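PDB 5WE0: protection of telomeres protein poz1 from Schizosaccharomyces pombe, which binds telomeric DNA and negatively regulates telomerase and telomere length. Local coordinates for residues N105-R110 against S217-C222; Q111-E116 against L225-F230; A59-C64 against E101-I106; Y141-A146 against S210-V215. All blocks are in the same frame, centred on the assembly; numbering follows the deposited sequence.

Contact 1 of 4, residues N105-R110 against S217-C222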
loop_
_atom_site.group_PDB
_atom_site.type_symbol
_atom_site.label_atom_id
_atom_site.label_comp_id
_atom_site.label_asym_id
_atom_site.label_seq_id
_atom_site.Cartn_x
_atom_site.Cartn_y
_atom_site.Cartn_z
ATOM N N ASN A 105 5.487 5.142 3.872
ATOM C CA ASN A 105 6.902 5.289 3.513
ATOM C C ASN A 105 7.043 5.842 2.101
ATOM O O ASN A 105 7.850 6.743 1.861
ATOM C CB ASN A 105 7.647 3.955 3.603
ATOM C CG ASN A 105 7.692 3.377 5.019
ATOM O OD1 ASN A 105 7.436 4.070 6.005
ATOM N ND2 ASN A 105 7.982 2.073 5.112
ATOM N N ILE A 106 6.235 5.337 1.158
ATOM C CA ILE A 106 6.271 5.848 -0.212
ATOM C C ILE A 106 5.980 7.338 -0.223
ATOM O O ILE A 106 6.706 8.132 -0.834
ATOM C CB ILE A 106 5.271 5.089 -1.102
ATOM C CG1 ILE A 106 5.669 3.627 -1.258
ATOM C CG2 ILE A 106 5.157 5.754 -2.448
ATOM C CD1 ILE A 106 4.515 2.749 -1.809
ATOM N N GLU A 107 4.907 7.738 0.462
ATOM C CA GLU A 107 4.511 9.138 0.445
ATOM C C GLU A 107 5.586 10.001 1.093
ATOM O O GLU A 107 5.856 11.125 0.645
ATOM C CB GLU A 107 3.162 9.314 1.161
ATOM C CG GLU A 107 2.715 10.770 1.399
ATOM C CD GLU A 107 2.532 11.594 0.122
ATOM O OE1 GLU A 107 2.596 11.037 -1.001
ATOM O OE2 GLU A 107 2.299 12.821 0.235
ATOM N N LEU A 108 6.197 9.482 2.154
ATOM C CA LEU A 108 7.251 10.207 2.853
ATOM C C LEU A 108 8.397 10.483 1.888
ATOM O O LEU A 108 8.893 11.606 1.797
ATOM C CB LEU A 108 7.751 9.404 4.054
ATOM C CG LEU A 108 7.107 9.732 5.403
ATOM C CD1 LEU A 108 7.812 8.989 6.529
ATOM C CD2 LEU A 108 7.120 11.232 5.654
ATOM N N GLU A 109 8.809 9.445 1.170
ATOM C CA GLU A 109 9.888 9.556 0.188
ATOM C C GLU A 109 9.508 10.459 -0.986
ATOM O O GLU A 109 10.349 11.213 -1.494
ATOM C CB GLU A 109 10.270 8.167 -0.317
ATOM C CG GLU A 109 11.486 8.134 -1.237
ATOM C CD GLU A 109 12.495 7.078 -0.825
ATOM O OE1 GLU A 109 12.471 6.646 0.356
ATOM O OE2 GLU A 109 13.293 6.661 -1.698
ATOM N N ARG A 110 8.267 10.356 -1.481
ATOM C CA ARG A 110 7.840 11.275 -2.534
ATOM C C ARG A 110 7.940 12.723 -2.057
ATOM O O ARG A 110 8.420 13.599 -2.789
ATOM C CB ARG A 110 6.415 10.973 -2.967
ATOM C CG ARG A 110 5.950 11.780 -4.147
ATOM C CD ARG A 110 4.440 11.823 -4.194
ATOM N NE ARG A 110 3.921 12.489 -3.001
ATOM C CZ ARG A 110 3.936 13.811 -2.812
ATOM N NH1 ARG A 110 4.441 14.615 -3.737
ATOM N NH2 ARG A 110 3.454 14.329 -1.689
ATOM N N SER A 217 -4.248 3.519 -7.833
ATOM C CA SER A 217 -3.452 3.367 -9.048
ATOM C C SER A 217 -2.888 4.707 -9.511
ATOM O O SER A 217 -1.706 4.819 -9.845
ATOM C CB SER A 217 -4.309 2.765 -10.155
ATOM O OG SER A 217 -3.612 2.918 -11.378
ATOM N N ARG A 218 -3.738 5.740 -9.551
ATOM C CA ARG A 218 -3.283 7.055 -9.976
ATOM C C ARG A 218 -2.282 7.640 -8.995
ATOM O O ARG A 218 -1.368 8.359 -9.406
ATOM C CB ARG A 218 -4.486 7.979 -10.173
ATOM C CG ARG A 218 -5.222 7.679 -11.482
ATOM C CD ARG A 218 -6.358 8.638 -11.707
ATOM N NE ARG A 218 -7.534 8.309 -10.915
ATOM C CZ ARG A 218 -8.324 9.224 -10.376
ATOM N NH1 ARG A 218 -8.041 10.505 -10.551
ATOM N NH2 ARG A 218 -9.389 8.870 -9.674
ATOM N N TYR A 219 -2.427 7.342 -7.703
ATOM C CA TYR A 219 -1.422 7.785 -6.746
ATOM C C TYR A 219 -0.065 7.159 -7.051
ATOM O O TYR A 219 0.969 7.829 -6.975
ATOM C CB TYR A 219 -1.844 7.449 -5.304
ATOM C CG TYR A 219 -0.706 7.748 -4.371
ATOM C CD1 TYR A 219 -0.347 9.077 -4.079
ATOM C CD2 TYR A 219 0.067 6.725 -3.849
ATOM C CE1 TYR A 219 0.738 9.355 -3.262
ATOM C CE2 TYR A 219 1.139 6.980 -3.033
ATOM C CZ TYR A 219 1.479 8.293 -2.747
ATOM O OH TYR A 219 2.572 8.518 -1.943
ATOM N N ILE A 220 -0.045 5.860 -7.337
ATOM C CA ILE A 220 1.215 5.172 -7.606
ATOM C C ILE A 220 1.853 5.711 -8.879
ATOM O O ILE A 220 3.067 5.916 -8.939
ATOM C CB ILE A 220 0.980 3.648 -7.673
ATOM C CG1 ILE A 220 0.577 3.100 -6.279
ATOM C CG2 ILE A 220 2.236 2.931 -8.211
ATOM C CD1 ILE A 220 1.677 3.251 -5.182
ATOM N N GLN A 221 1.048 5.937 -9.921
ATOM C CA GLN A 221 1.579 6.421 -11.196
ATOM C C GLN A 221 2.077 7.862 -11.074
ATOM O O GLN A 221 3.115 8.224 -11.647
ATOM C CB GLN A 221 0.497 6.307 -12.282
ATOM C CG GLN A 221 0.130 4.846 -12.678
ATOM C CD GLN A 221 1.352 4.006 -13.125
ATOM O OE1 GLN A 221 1.900 3.207 -12.348
ATOM N NE2 GLN A 221 1.777 4.192 -14.378
ATOM N N CYS A 222 1.328 8.697 -10.348
ATOM C CA CYS A 222 1.749 10.061 -10.066
ATOM C C CYS A 222 3.081 10.073 -9.335
ATOM O O CYS A 222 4.018 10.784 -9.729
ATOM C CB CYS A 222 0.677 10.758 -9.224
ATOM S SG CYS A 222 0.972 12.534 -8.906
#

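Contact 2 of 4, residues Q111-E116 against L225-F230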
loop_
_atom_site.group_PDB
_atom_site.type_symbol
_atom_site.label_atom_id
_atom_site.label_comp_id
_atom_site.label_asym_id
_atom_site.label_seq_id
_atom_site.Cartn_x
_atom_site.Cartn_y
_atom_site.Cartn_z
ATOM N N GLN A 111 7.482 12.993 -0.832
ATOM C CA GLN A 111 7.539 14.353 -0.302
ATOM C C GLN A 111 8.972 14.880 -0.258
ATOM O O GLN A 111 9.216 16.036 -0.611
ATOM C CB GLN A 111 6.892 14.423 1.066
ATOM C CG GLN A 111 5.382 14.440 0.997
ATOM C CD GLN A 111 4.737 14.621 2.362
ATOM O OE1 GLN A 111 5.368 15.120 3.299
ATOM N NE2 GLN A 111 3.488 14.200 2.486
ATOM N N ASN A 112 9.925 14.070 0.225
ATOM C CA ASN A 112 11.321 14.516 0.223
ATOM C C ASN A 112 11.825 14.808 -1.180
ATOM O O ASN A 112 12.504 15.813 -1.399
ATOM C CB ASN A 112 12.242 13.505 0.889
ATOM C CG ASN A 112 12.324 13.702 2.373
ATOM O OD1 ASN A 112 11.337 14.034 3.030
ATOM N ND2 ASN A 112 13.539 13.579 2.909
ATOM N N CYS A 113 11.510 13.943 -2.144
ATOM C CA CYS A 113 11.900 14.233 -3.516
ATOM C C CYS A 113 11.437 15.617 -3.958
ATOM O O CYS A 113 12.192 16.350 -4.599
ATOM C CB CYS A 113 11.351 13.161 -4.457
ATOM S SG CYS A 113 11.786 13.437 -6.179
ATOM N N MET A 114 10.193 15.984 -3.654
ATOM C CA MET A 114 9.704 17.263 -4.151
ATOM C C MET A 114 10.421 18.437 -3.487
ATOM O O MET A 114 10.593 19.493 -4.111
ATOM C CB MET A 114 8.192 17.348 -3.968
ATOM C CG MET A 114 7.472 16.442 -4.961
ATOM S SD MET A 114 7.882 16.660 -6.710
ATOM C CE MET A 114 6.384 17.475 -7.319
ATOM N N ARG A 115 10.856 18.265 -2.240
ATOM C CA ARG A 115 11.485 19.329 -1.475
ATOM C C ARG A 115 12.950 19.584 -1.833
ATOM O O ARG A 115 13.486 20.615 -1.419
ATOM C CB ARG A 115 11.384 19.025 0.012
ATOM C CG ARG A 115 10.157 19.623 0.661
ATOM C CD ARG A 115 10.276 19.497 2.176
ATOM N NE ARG A 115 10.022 18.128 2.630
ATOM C CZ ARG A 115 8.886 17.726 3.199
ATOM N NH1 ARG A 115 7.890 18.595 3.397
ATOM N NH2 ARG A 115 8.745 16.462 3.580
ATOM N N GLU A 116 13.617 18.694 -2.568
ATOM C CA GLU A 116 14.999 18.971 -2.988
ATOM C C GLU A 116 15.063 19.445 -4.443
ATOM O O GLU A 116 15.596 18.757 -5.312
ATOM C CB GLU A 116 15.895 17.745 -2.793
ATOM C CG GLU A 116 15.487 16.829 -1.641
ATOM C CD GLU A 116 15.626 17.453 -0.265
ATOM O OE1 GLU A 116 15.085 16.866 0.710
ATOM O OE2 GLU A 116 16.276 18.526 -0.141
ATOM N N LEU A 225 5.989 8.973 -11.632
ATOM C CA LEU A 225 6.362 10.045 -12.553
ATOM C C LEU A 225 7.204 11.112 -11.851
ATOM O O LEU A 225 8.292 11.442 -12.319
ATOM C CB LEU A 225 5.105 10.646 -13.185
ATOM C CG LEU A 225 5.335 11.743 -14.219
ATOM C CD1 LEU A 225 6.000 11.100 -15.394
ATOM C CD2 LEU A 225 4.046 12.396 -14.677
ATOM N N GLN A 226 6.748 11.620 -10.694
ATOM C CA GLN A 226 7.500 12.662 -9.980
ATOM C C GLN A 226 8.902 12.203 -9.618
ATOM O O GLN A 226 9.862 12.983 -9.682
ATOM C CB GLN A 226 6.814 13.084 -8.671
ATOM C CG GLN A 226 5.396 13.486 -8.793
ATOM C CD GLN A 226 4.707 13.788 -7.442
ATOM O OE1 GLN A 226 5.335 14.103 -6.426
ATOM N NE2 GLN A 226 3.410 13.640 -7.439
ATOM N N LEU A 227 9.026 10.976 -9.132
ATOM C CA LEU A 227 10.336 10.485 -8.724
ATOM C C LEU A 227 11.293 10.415 -9.906
ATOM O O LEU A 227 12.464 10.775 -9.778
ATOM C CB LEU A 227 10.186 9.114 -8.069
ATOM C CG LEU A 227 9.464 9.117 -6.718
ATOM C CD1 LEU A 227 9.251 7.693 -6.262
ATOM C CD2 LEU A 227 10.244 9.885 -5.654
ATOM N N GLU A 228 10.802 10.006 -11.079
ATOM C CA GLU A 228 11.673 9.894 -12.245
ATOM C C GLU A 228 12.040 11.273 -12.780
ATOM O O GLU A 228 13.217 11.567 -13.017
ATOM C CB GLU A 228 11.006 9.060 -13.338
ATOM C CG GLU A 228 11.824 8.990 -14.637
ATOM C CD GLU A 228 11.366 7.886 -15.586
ATOM O OE1 GLU A 228 10.990 6.783 -15.116
ATOM O OE2 GLU A 228 11.346 8.134 -16.809
ATOM N N VAL A 229 11.043 12.147 -12.915
ATOM C CA VAL A 229 11.246 13.452 -13.527
ATOM C C VAL A 229 12.103 14.339 -12.621
ATOM O O VAL A 229 13.055 14.971 -13.081
ATOM C CB VAL A 229 9.883 14.092 -13.848
ATOM C CG1 VAL A 229 10.040 15.533 -14.288
ATOM C CG2 VAL A 229 9.152 13.286 -14.916
ATOM N N PHE A 230 11.818 14.361 -11.313
ATOM C CA PHE A 230 12.473 15.312 -10.414
ATOM C C PHE A 230 13.656 14.758 -9.629
ATOM O O PHE A 230 14.492 15.546 -9.174
ATOM C CB PHE A 230 11.451 15.879 -9.415
ATOM C CG PHE A 230 10.410 16.732 -10.063
ATOM C CD1 PHE A 230 10.731 18.007 -10.518
ATOM C CD2 PHE A 230 9.125 16.257 -10.255
ATOM C CE1 PHE A 230 9.779 18.793 -11.132
ATOM C CE2 PHE A 230 8.163 17.041 -10.867
ATOM C CZ PHE A 230 8.494 18.310 -11.308
#

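Contact 3 of 4, residues A59-C64 against E101-I106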
loop_
_atom_site.group_PDB
_atom_site.type_symbol
_atom_site.label_atom_id
_atom_site.label_comp_id
_atom_site.label_asym_id
_atom_site.label_seq_id
_atom_site.Cartn_x
_atom_site.Cartn_y
_atom_site.Cartn_z
ATOM N N ALA A 59 5.931 -1.992 -5.479
ATOM C CA ALA A 59 5.536 -3.284 -6.020
ATOM C C ALA A 59 4.630 -4.024 -5.047
ATOM O O ALA A 59 3.625 -4.618 -5.455
ATOM C CB ALA A 59 6.781 -4.119 -6.338
ATOM N N PHE A 60 4.934 -3.945 -3.750
ATOM C CA PHE A 60 4.062 -4.565 -2.760
ATOM C C PHE A 60 2.660 -3.988 -2.842
ATOM O O PHE A 60 1.675 -4.729 -2.872
ATOM C CB PHE A 60 4.596 -4.384 -1.342
ATOM C CG PHE A 60 3.621 -4.868 -0.320
ATOM C CD1 PHE A 60 3.472 -6.228 -0.083
ATOM C CD2 PHE A 60 2.763 -3.978 0.324
ATOM C CE1 PHE A 60 2.532 -6.680 0.825
ATOM C CE2 PHE A 60 1.821 -4.429 1.220
ATOM C CZ PHE A 60 1.702 -5.777 1.470
ATOM N N ILE A 61 2.554 -2.662 -2.896
ATOM C CA ILE A 61 1.244 -2.016 -2.956
ATOM C C ILE A 61 0.501 -2.421 -4.226
ATOM O O ILE A 61 -0.699 -2.716 -4.192
ATOM C CB ILE A 61 1.406 -0.479 -2.861
ATOM C CG1 ILE A 61 1.908 -0.090 -1.474
ATOM C CG2 ILE A 61 0.101 0.228 -3.228
ATOM C CD1 ILE A 61 1.000 -0.586 -0.324
ATOM N N GLU A 62 1.199 -2.422 -5.371
ATOM C CA GLU A 62 0.565 -2.848 -6.616
ATOM C C GLU A 62 0.094 -4.304 -6.530
ATOM O O GLU A 62 -0.974 -4.651 -7.044
ATOM C CB GLU A 62 1.545 -2.664 -7.774
ATOM C CG GLU A 62 1.916 -1.187 -8.029
ATOM C CD GLU A 62 2.971 -1.034 -9.106
ATOM O OE1 GLU A 62 3.829 -1.948 -9.228
ATOM O OE2 GLU A 62 2.948 0.005 -9.827
ATOM N N TYR A 63 0.893 -5.177 -5.906
ATOM C CA TYR A 63 0.533 -6.590 -5.807
ATOM C C TYR A 63 -0.589 -6.790 -4.792
ATOM O O TYR A 63 -1.629 -7.376 -5.105
ATOM C CB TYR A 63 1.778 -7.403 -5.420
ATOM C CG TYR A 63 1.589 -8.922 -5.354
ATOM C CD1 TYR A 63 0.963 -9.617 -6.385
ATOM C CD2 TYR A 63 2.059 -9.656 -4.264
ATOM C CE1 TYR A 63 0.795 -11.002 -6.320
ATOM C CE2 TYR A 63 1.900 -11.034 -4.199
ATOM C CZ TYR A 63 1.273 -11.694 -5.229
ATOM O OH TYR A 63 1.118 -13.047 -5.169
ATOM N N CYS A 64 -0.425 -6.210 -3.599
ATOM C CA CYS A 64 -1.399 -6.351 -2.518
ATOM C C CYS A 64 -2.808 -5.933 -2.939
ATOM O O CYS A 64 -3.793 -6.613 -2.621
ATOM C CB CYS A 64 -0.933 -5.518 -1.329
ATOM S SG CYS A 64 -2.040 -5.555 0.063
ATOM N N GLU A 101 1.544 1.197 6.313
ATOM C CA GLU A 101 2.840 1.709 6.695
ATOM C C GLU A 101 3.742 1.839 5.475
ATOM O O GLU A 101 4.463 2.831 5.337
ATOM C CB GLU A 101 3.445 0.809 7.769
ATOM C CG GLU A 101 4.749 1.325 8.303
ATOM C CD GLU A 101 5.172 0.632 9.586
ATOM O OE1 GLU A 101 6.332 0.836 10.027
ATOM O OE2 GLU A 101 4.336 -0.096 10.172
ATOM N N ARG A 102 3.643 0.872 4.568
ATOM C CA ARG A 102 4.418 0.892 3.337
ATOM C C ARG A 102 3.986 2.081 2.480
ATOM O O ARG A 102 4.827 2.795 1.934
ATOM C CB ARG A 102 4.233 -0.414 2.563
ATOM C CG ARG A 102 5.016 -1.587 3.131
ATOM C CD ARG A 102 4.905 -2.811 2.236
ATOM N NE ARG A 102 4.712 -4.036 3.006
ATOM C CZ ARG A 102 5.635 -4.576 3.795
ATOM N NH1 ARG A 102 6.822 -3.999 3.921
ATOM N NH2 ARG A 102 5.372 -5.693 4.458
ATOM N N LEU A 103 2.676 2.290 2.365
ATOM C CA LEU A 103 2.163 3.406 1.584
ATOM C C LEU A 103 2.650 4.728 2.159
ATOM O O LEU A 103 3.001 5.664 1.426
ATOM C CB LEU A 103 0.645 3.369 1.570
ATOM C CG LEU A 103 0.012 4.249 0.511
ATOM C CD1 LEU A 103 0.381 3.754 -0.887
ATOM C CD2 LEU A 103 -1.506 4.275 0.724
ATOM N N GLU A 104 2.686 4.812 3.474
ATOM C CA GLU A 104 3.186 6.011 4.127
ATOM C C GLU A 104 4.681 6.220 3.876
ATOM O O GLU A 104 5.113 7.361 3.678
ATOM C CB GLU A 104 2.861 5.921 5.614
ATOM C CG GLU A 104 3.245 7.107 6.436
ATOM C CD GLU A 104 2.729 6.951 7.847
ATOM O OE1 GLU A 104 3.311 6.130 8.591
ATOM O OE2 GLU A 104 1.749 7.649 8.204
ATOM N N ASN A 105 5.487 5.142 3.872
ATOM C CA ASN A 105 6.902 5.289 3.513
ATOM C C ASN A 105 7.043 5.842 2.101
ATOM O O ASN A 105 7.850 6.743 1.861
ATOM C CB ASN A 105 7.647 3.955 3.603
ATOM C CG ASN A 105 7.692 3.377 5.019
ATOM O OD1 ASN A 105 7.436 4.070 6.005
ATOM N ND2 ASN A 105 7.982 2.073 5.112
ATOM N N ILE A 106 6.235 5.337 1.158
ATOM C CA ILE A 106 6.271 5.848 -0.212
ATOM C C ILE A 106 5.980 7.338 -0.223
ATOM O O ILE A 106 6.706 8.132 -0.834
ATOM C CB ILE A 106 5.271 5.089 -1.102
ATOM C CG1 ILE A 106 5.669 3.627 -1.258
ATOM C CG2 ILE A 106 5.157 5.754 -2.448
ATOM C CD1 ILE A 106 4.515 2.749 -1.809
#

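Contact 4 of 4, residues Y141-A146 against S210-V215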
loop_
_atom_site.group_PDB
_atom_site.type_symbol
_atom_site.label_atom_id
_atom_site.label_comp_id
_atom_site.label_asym_id
_atom_site.label_seq_id
_atom_site.Cartn_x
_atom_site.Cartn_y
_atom_site.Cartn_z
ATOM N N TYR A 141 -3.340 10.511 -2.362
ATOM C CA TYR A 141 -2.853 9.729 -1.228
ATOM C C TYR A 141 -3.882 9.691 -0.118
ATOM O O TYR A 141 -4.157 8.636 0.476
ATOM C CB TYR A 141 -1.555 10.315 -0.695
ATOM C CG TYR A 141 -1.102 9.693 0.600
ATOM C CD1 TYR A 141 -0.412 8.492 0.589
ATOM C CD2 TYR A 141 -1.324 10.318 1.836
ATOM C CE1 TYR A 141 0.020 7.898 1.747
ATOM C CE2 TYR A 141 -0.870 9.724 3.022
ATOM C CZ TYR A 141 -0.203 8.496 2.953
ATOM O OH TYR A 141 0.262 7.835 4.078
ATOM N N SER A 142 -4.388 10.864 0.229
ATOM C CA SER A 142 -5.331 10.997 1.324
ATOM C C SER A 142 -6.635 10.250 1.021
ATOM O O SER A 142 -7.202 9.603 1.899
ATOM C CB SER A 142 -5.532 12.500 1.587
ATOM O OG SER A 142 -6.736 12.768 2.274
ATOM N N CYS A 143 -7.115 10.318 -0.221
ATOM C CA CYS A 143 -8.297 9.551 -0.601
ATOM C C CYS A 143 -8.016 8.046 -0.544
ATOM O O CYS A 143 -8.799 7.283 0.033
ATOM C CB CYS A 143 -8.781 9.983 -1.990
ATOM S SG CYS A 143 -10.398 9.222 -2.539
ATOM N N ALA A 144 -6.901 7.601 -1.139
ATOM C CA ALA A 144 -6.559 6.177 -1.123
ATOM C C ALA A 144 -6.420 5.657 0.300
ATOM O O ALA A 144 -6.916 4.573 0.625
ATOM C CB ALA A 144 -5.266 5.923 -1.896
ATOM N N LYS A 145 -5.717 6.400 1.157
ATOM C CA LYS A 145 -5.503 5.930 2.518
ATOM C C LYS A 145 -6.821 5.793 3.275
ATOM O O LYS A 145 -7.034 4.802 3.988
ATOM C CB LYS A 145 -4.571 6.864 3.269
ATOM C CG LYS A 145 -4.278 6.411 4.681
ATOM C CD LYS A 145 -3.498 7.455 5.417
ATOM C CE LYS A 145 -3.209 7.010 6.836
ATOM N NZ LYS A 145 -2.478 8.102 7.542
ATOM N N ALA A 146 -7.711 6.784 3.147
ATOM C CA ALA A 146 -8.992 6.718 3.844
ATOM C C ALA A 146 -9.839 5.559 3.329
ATOM O O ALA A 146 -10.546 4.903 4.106
ATOM C CB ALA A 146 -9.752 8.033 3.689
ATOM N N SER A 210 -14.111 0.274 -6.432
ATOM C CA SER A 210 -13.544 0.651 -7.725
ATOM C C SER A 210 -12.996 2.080 -7.711
ATOM O O SER A 210 -12.038 2.372 -8.428
ATOM C CB SER A 210 -14.584 0.527 -8.836
ATOM O OG SER A 210 -15.683 1.372 -8.556
ATOM N N LYS A 211 -13.615 2.986 -6.938
ATOM C CA LYS A 211 -13.115 4.351 -6.845
ATOM C C LYS A 211 -11.743 4.392 -6.176
ATOM O O LYS A 211 -10.853 5.136 -6.607
ATOM C CB LYS A 211 -14.082 5.249 -6.077
ATOM C CG LYS A 211 -13.492 6.668 -6.036
ATOM C CD LYS A 211 -14.073 7.673 -5.056
ATOM C CE LYS A 211 -13.343 9.045 -5.216
ATOM N NZ LYS A 211 -12.958 9.437 -6.644
ATOM N N PHE A 212 -11.564 3.620 -5.097
ATOM C CA PHE A 212 -10.285 3.622 -4.399
ATOM C C PHE A 212 -9.233 2.861 -5.164
ATOM O O PHE A 212 -8.054 3.201 -5.083
ATOM C CB PHE A 212 -10.448 3.059 -3.003
ATOM C CG PHE A 212 -11.376 3.867 -2.183
ATOM C CD1 PHE A 212 -11.050 5.180 -1.861
ATOM C CD2 PHE A 212 -12.593 3.360 -1.789
ATOM C CE1 PHE A 212 -11.916 5.965 -1.134
ATOM C CE2 PHE A 212 -13.467 4.133 -1.052
ATOM C CZ PHE A 212 -13.125 5.442 -0.720
ATOM N N ASN A 213 -9.634 1.853 -5.932
ATOM C CA ASN A 213 -8.692 1.215 -6.842
ATOM C C ASN A 213 -8.128 2.232 -7.830
ATOM O O ASN A 213 -6.920 2.270 -8.079
ATOM C CB ASN A 213 -9.387 0.063 -7.575
ATOM C CG ASN A 213 -8.512 -0.574 -8.617
ATOM O OD1 ASN A 213 -7.594 -1.326 -8.299
ATOM N ND2 ASN A 213 -8.785 -0.274 -9.877
ATOM N N SER A 214 -8.995 3.063 -8.410
ATOM C CA SER A 214 -8.545 4.062 -9.385
ATOM C C SER A 214 -7.652 5.126 -8.739
ATOM O O SER A 214 -6.592 5.471 -9.274
ATOM C CB SER A 214 -9.765 4.702 -10.050
ATOM O OG SER A 214 -9.374 5.849 -10.781
ATOM N N VAL A 215 -8.074 5.661 -7.589
ATOM C CA VAL A 215 -7.291 6.665 -6.862
ATOM C C VAL A 215 -5.921 6.118 -6.493
ATOM O O VAL A 215 -4.897 6.806 -6.628
ATOM C CB VAL A 215 -8.072 7.116 -5.615
ATOM C CG1 VAL A 215 -7.161 7.752 -4.599
ATOM C CG2 VAL A 215 -9.206 8.049 -6.001
#

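Contact 1 of 4, residues N105-R110 against S217-C222
The phenol of Tyr219 reaches across from helix 209-230 and ends at the side chain of Glu107 on helix 93-115. The two short segments run at 37° to one another with their axes 11.6 Å apart, a wide spacing that the length of the tyrosine spans. Tyr219 CG is anti to the backbone N (chi1 172°), which lays the ring across the gap although its CB does not point straight at the other helix. Its OH donates to OE1 of Glu107 over 2.7 Å, using the anti lone pair of that oxygen, and OE1 lies at the ring edge, in the ring plane. The carboxylate itself is turned 52° from the ring. Glu107 folds back at chi2, and this bend brings its carboxylate alongside Arg110 one turn further on. There the guanidinium grips it side-on: Arg110 NE binds Glu107 OE1 at 2.8 Å, while NH2 forms the salt bridge to OE2 at 2.7 Å. Both bonds are nearly straight and lie in the guanidinium plane, although the oxygens are met from outside the carboxylate plane. OE1 thus accepts from the phenol and from the arginine, which fixes the rotation of the buried acid and would favour its charged form. Ile106 lines the apolar side, with Ile106 CG2 4.2 Å from Tyr219 CE2 and Ile106 CD1 4.4 Å from Ile220 CD1. Asn134 and Gln226 take up Arg110 NH1. Such a buried Tyr-Glu-Arg network, set among apolar residues, lies here in the interior of an all-helical fold, joining two helices distant in sequence.

Contact 2 of 4, residues Q111-E116 against L225-F230
Met114 on helix 93-115 meets Gln226 and Phe230 of helix 209-230 through the outer half of its side chain. From CB, which does not point directly at the partner helix, the chain leaves with CG beside the backbone N (chi1 -73°) and then bends at both chi2 and chi3, carrying its end over to the other side. Met114 CG comes first, 3.5 Å from OE1 of Gln226. The sulfur follows: Met114 SD lies 3.6 Å from Gln226 OE1 and 3.8 Å from Phe230 CD2. Met114 SD stands 4.4 Å from the centroid of the Phe230 ring, 34° off the normal, an oblique Met-aromatic contact. The terminal CE ends near Phe230 CE2 while still touching the amide of Gln226, whose extended chain is crossed at about a right angle. OE1 itself is hydrogen-bonded to Arg110 NH1, so the methionine packs against an amide held from elsewhere. Beside this pair, Cys113 sets its CB against Leu227 CD2 at 3.7 Å and its SG by Phe230 CB at 4.1 Å, where the CA atoms of Cys113 and Leu227 are the nearest across the segments. That sulfur is covalently joined to Cys231, immediately beyond Phe230. No hydrogen bond links the two segments; van der Waals and sulfur contacts make up the contact, and the disulfide provides a covalent tie between the last turn of helix 93-115 and the residue just past helix 209-230.

Contact 3 of 4, residues A59-C64 against E101-I106
The Phe60 ring has Arg102 NE over one face, offset toward the rim, and Cys64 CB on the opposite face, 3.8 Å from the plane. Cys64 belongs to the same helix, one turn on, so the ring lies between its own helix 54-64 and the arginine of helix 93-115. The guanidinium is not stacked flat: its plane is inclined 67° to the ring, and it turns an edge toward Phe60 CE2. Arg102 CZ nevertheless stands 4.5 Å from the centroid of the Phe60 ring, only 5° off the normal, which makes this a cation-pi contact over the face. The two side chains cross at about a right angle, and a bend at chi3 (-138°) accompanies the approach of the guanidinium to the ring. Beyond the two segments, Arg102 NH2 makes a salt bridge with an acidic side chain of another protein's chain; a separate apolar side chain of that chain packs on Phe60. Apolar contacts follow alongside. CG1 of Ile61, beside its backbone N, lies 3.9 Å from CD1 of Ile106 and 4.2 Å from CD1 of Leu103. The two isoleucines slide past each other in opposite directions, and Leu103 comes across Ile61 nearly at right angles. With no hydrogen bond between the segments, the aliphatic contacts and the aromatic face hold them together. The ring face and the partner's acidic group would both favour the charged arginine, which thus joins the intramolecular contact to the bound protein.

Contact 4 of 4, residues Y141-A146 against S210-V215
Cys143 and Val215 both direct their CB toward the opposite helix, whereas Phe212 and Lys211 start off to the side and come nearer only at their ends. The cysteine sulfur, anti to the backbone N (chi1 -174°), lies against both the valine and the phenylalanine: Cys143 SG is 3.8 Å from Val215 CG2 and 3.9 Å from Phe212 CE1. Cys143 SG stands 5.0 Å from the centroid of the Phe212 ring, 71° off the normal, an oblique sulfur-aromatic contact. The last methylene of Lys211, CE, closes in on the same atom, 4.0 Å from Cys143 SG. While CG2 of the valine meets the sulfur, Val215 CG1 lies between Cys143 CB and Ala144, packing at 3.8 Å on Ala144 CB and also against the Ala144 backbone N. The Phe212 ring also comes obliquely to Cys143 O, CE1 being 3.6 Å from that oxygen. With only a methyl on Ala144, the backbones can draw close, and Ala144 and Phe212 have their CA atoms 5.6 Å apart. The segment axes approach to 8.8 Å at a crossing of -138°, so the two segments run roughly antiparallel, at a steep crossing. Apolar side chains of another protein chain pack on Cys143, Lys211, Phe212 and Val215. Close helix packing through small residues and a branched valine here joins two long helices of the all-helical fold, at a face shared with that binding partner.

Helix 209-230 serves three of the four contacts, meeting helix 93-115 in contacts 1 and 2 and helix 130-157 in contact 4; contact 3 brings helix 54-64 onto helix 93-115. The centre of contact 3 is nearest the chain centre, about 3 Å away; that of contact 2 is farthest, about 19 Å. All four are largely buried, yet their chemistry differs: contact 1 alone has a hydrogen bond between its segments, contact 3 relies on a cation and a ring, contact 4 is mainly apolar, and contact 2 includes one half of a disulfide, Cys113, whose partner lies just beyond. Tyr141 packs on Glu107 and Tyr219, connecting contact 4 with contact 1, while Ile106 is shared by contacts 1 and 3.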